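Local coordinates for putative molybdenum cofactor biosynthesis protein D2 (MoaD2) / thiamine S (Mycobacterium smegmatis, PDB 6JC0), which is a small ubiquitin-like protein of the MoaD/ThiS family that probably serves as a sulfur carrier in molybdenum cofactor biosynthesis, at residues V11-A16 / E24-E29. Numbering follows the deposited sequence.
Sequences VRYFAA and ETESLE
Tyr13, Val11 and Glu26 bury the most surface where segments 11-16 and 24-29 meet. Tyr13 OH donates to Glu26 OE2 at 2.6 Å, reaching the carboxylate on its anti side and 24° out of its plane. OE2 lies at the edge of the phenol ring, in the ring plane, while the ring and carboxylate planes are 44° apart. Glu26 CG, lodged between its backbone N and carbonyl carbon (chi1 62°), starts an extended chain and passes Tyr13 CE2 at 4.0 Å. OE2 also forms a salt bridge with Arg46, so it has two partners. Val11 CG1 lies 3.6 Å above the Tyr13 ring plane, offset toward the rim.

Val11 and Glu26 form an antiparallel hydrogen-bonded pair: Val11 N reaches Glu26 O at 2.8 Å, and Glu26 N returns to Val11 O at 3.0 Å. Val11 O accepts a second bond from Thr25 OG1 (2.8 Å), which comes from above the carbonyl plane. Tyr13 N donates to Glu24 O (2.8 Å), just before strand 25-31 begins.

Strands 6-13 and 25-31 form the first antiparallel strand pair of a ubiquitin-like fold, joined through helix 16-21. Leu43 of helix 36-44 packs on Val11 and Tyr13, and strand 6-13 runs between strands 25-31 and 77-82.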
loop_
_atom_site.group_PDB
_atom_site.type_symbol
_atom_site.label_atom_id
_atom_site.label_comp_id
_atom_site.label_asym_id
_atom_site.label_seq_id
_atom_site.Cartn_x
_atom_site.Cartn_y
_atom_site.Cartn_z
ATOM N N VAL B 11 -5.937 -36.559 -20.202
ATOM C CA VAL B 11 -6.055 -35.983 -18.871
ATOM C C VAL B 11 -4.752 -35.298 -18.487
ATOM O O VAL B 11 -3.689 -35.909 -18.547
ATOM C CB VAL B 11 -6.404 -37.048 -17.805
ATOM C CG1 VAL B 11 -6.462 -36.411 -16.415
ATOM C CG2 VAL B 11 -7.724 -37.725 -18.136
ATOM N N ARG B 12 -4.838 -34.030 -18.105
ATOM C CA ARG B 12 -3.676 -33.309 -17.604
ATOM C C ARG B 12 -3.834 -33.050 -16.112
ATOM O O ARG B 12 -4.804 -32.422 -15.683
ATOM C CB ARG B 12 -3.479 -31.985 -18.357
ATOM C CG ARG B 12 -3.249 -32.149 -19.854
ATOM C CD ARG B 12 -2.769 -30.853 -20.505
ATOM N NE ARG B 12 -3.764 -29.787 -20.411
ATOM C CZ ARG B 12 -3.561 -28.533 -20.809
ATOM N NH1 ARG B 12 -2.394 -28.177 -21.331
ATOM N NH2 ARG B 12 -4.526 -27.631 -20.679
ATOM N N TYR B 13 -2.886 -33.553 -15.326
ATOM C CA TYR B 13 -2.888 -33.349 -13.880
ATOM C C TYR B 13 -2.035 -32.142 -13.504
ATOM O O TYR B 13 -0.973 -31.921 -14.084
ATOM C CB TYR B 13 -2.361 -34.591 -13.151
ATOM C CG TYR B 13 -3.168 -35.847 -13.380
ATOM C CD1 TYR B 13 -4.308 -36.107 -12.631
ATOM C CD2 TYR B 13 -2.784 -36.779 -14.338
ATOM C CE1 TYR B 13 -5.048 -37.259 -12.833
ATOM C CE2 TYR B 13 -3.519 -37.930 -14.549
ATOM C CZ TYR B 13 -4.649 -38.165 -13.792
ATOM O OH TYR B 13 -5.389 -39.307 -13.996
ATOM N N PHE B 14 -2.486 -31.376 -12.517
ATOM C CA PHE B 14 -1.720 -30.218 -12.068
ATOM C C PHE B 14 -1.445 -30.240 -10.571
ATOM O O PHE B 14 -2.254 -30.741 -9.781
ATOM C CB PHE B 14 -2.444 -28.927 -12.455
ATOM C CG PHE B 14 -2.418 -28.654 -13.921
ATOM C CD1 PHE B 14 -3.412 -29.153 -14.746
ATOM C CD2 PHE B 14 -1.373 -27.941 -14.485
ATOM C CE1 PHE B 14 -3.378 -28.923 -16.103
ATOM C CE2 PHE B 14 -1.335 -27.707 -15.843
ATOM C CZ PHE B 14 -2.338 -28.198 -16.652
ATOM N N ALA B 15 -0.283 -29.703 -10.210
ATOM C CA ALA B 15 0.146 -29.537 -8.822
ATOM C C ALA B 15 -0.050 -30.798 -7.991
ATOM O O ALA B 15 0.520 -31.844 -8.300
ATOM C CB ALA B 15 -0.584 -28.367 -8.187
ATOM N N ALA B 16 -0.866 -30.693 -6.945
ATOM C CA ALA B 16 -1.098 -31.811 -6.036
ATOM C C ALA B 16 -1.646 -33.046 -6.754
ATOM O O ALA B 16 -1.334 -34.170 -6.373
ATOM C CB ALA B 16 -2.042 -31.396 -4.917
ATOM N N GLU B 24 2.087 -36.386 -15.170
ATOM C CA GLU B 24 1.543 -35.083 -15.525
ATOM C C GLU B 24 0.366 -35.226 -16.478
ATOM O O GLU B 24 -0.522 -34.375 -16.522
ATOM C CB GLU B 24 2.624 -34.206 -16.152
ATOM C CG GLU B 24 3.820 -33.981 -15.245
ATOM C CD GLU B 24 4.914 -33.183 -15.917
ATOM O OE1 GLU B 24 4.652 -32.026 -16.313
ATOM O OE2 GLU B 24 6.037 -33.715 -16.051
ATOM N N THR B 25 0.364 -36.314 -17.237
ATOM C CA THR B 25 -0.669 -36.534 -18.233
ATOM C C THR B 25 -0.839 -38.019 -18.536
ATOM O O THR B 25 0.062 -38.820 -18.302
ATOM C CB THR B 25 -0.353 -35.784 -19.546
ATOM O OG1 THR B 25 -1.519 -35.755 -20.379
ATOM C CG2 THR B 25 0.790 -36.463 -20.295
ATOM N N GLU B 26 -2.014 -38.379 -19.039
ATOM C CA GLU B 26 -2.234 -39.710 -19.586
ATOM C C GLU B 26 -3.356 -39.641 -20.605
ATOM O O GLU B 26 -4.161 -38.707 -20.590
ATOM C CB GLU B 26 -2.569 -40.725 -18.487
ATOM C CG GLU B 26 -3.847 -40.430 -17.716
ATOM C CD GLU B 26 -4.186 -41.514 -16.708
ATOM O OE1 GLU B 26 -4.307 -42.690 -17.107
ATOM O OE2 GLU B 26 -4.330 -41.190 -15.511
ATOM N N SER B 27 -3.390 -40.622 -21.497
ATOM C CA SER B 27 -4.456 -40.731 -22.479
ATOM C C SER B 27 -5.320 -41.932 -22.121
ATOM O O SER B 27 -4.811 -42.966 -21.683
ATOM C CB SER B 27 -3.891 -40.863 -23.893
ATOM O OG SER B 27 -4.924 -40.755 -24.856
ATOM N N LEU B 28 -6.627 -41.796 -22.306
ATOM C CA LEU B 28 -7.558 -42.780 -21.780
ATOM C C LEU B 28 -8.722 -43.062 -22.716
ATOM O O LEU B 28 -9.303 -42.142 -23.289
ATOM C CB LEU B 28 -8.099 -42.302 -20.432
ATOM C CG LEU B 28 -8.216 -43.366 -19.352
ATOM C CD1 LEU B 28 -6.826 -43.851 -18.975
ATOM C CD2 LEU B 28 -8.958 -42.813 -18.146
ATOM N N GLU B 29 -9.066 -44.339 -22.858
ATOM C CA GLU B 29 -10.287 -44.722 -23.554
ATOM C C GLU B 29 -11.437 -44.856 -22.562
ATOM O O GLU B 29 -11.369 -45.655 -21.627
ATOM C CB GLU B 29 -10.098 -46.040 -24.310
ATOM C CG GLU B 29 -9.420 -45.906 -25.662
ATOM C CD GLU B 29 -9.354 -47.229 -26.410
ATOM O OE1 GLU B 29 -9.068 -48.264 -25.770
ATOM O OE2 GLU B 29 -9.598 -47.236 -27.636
#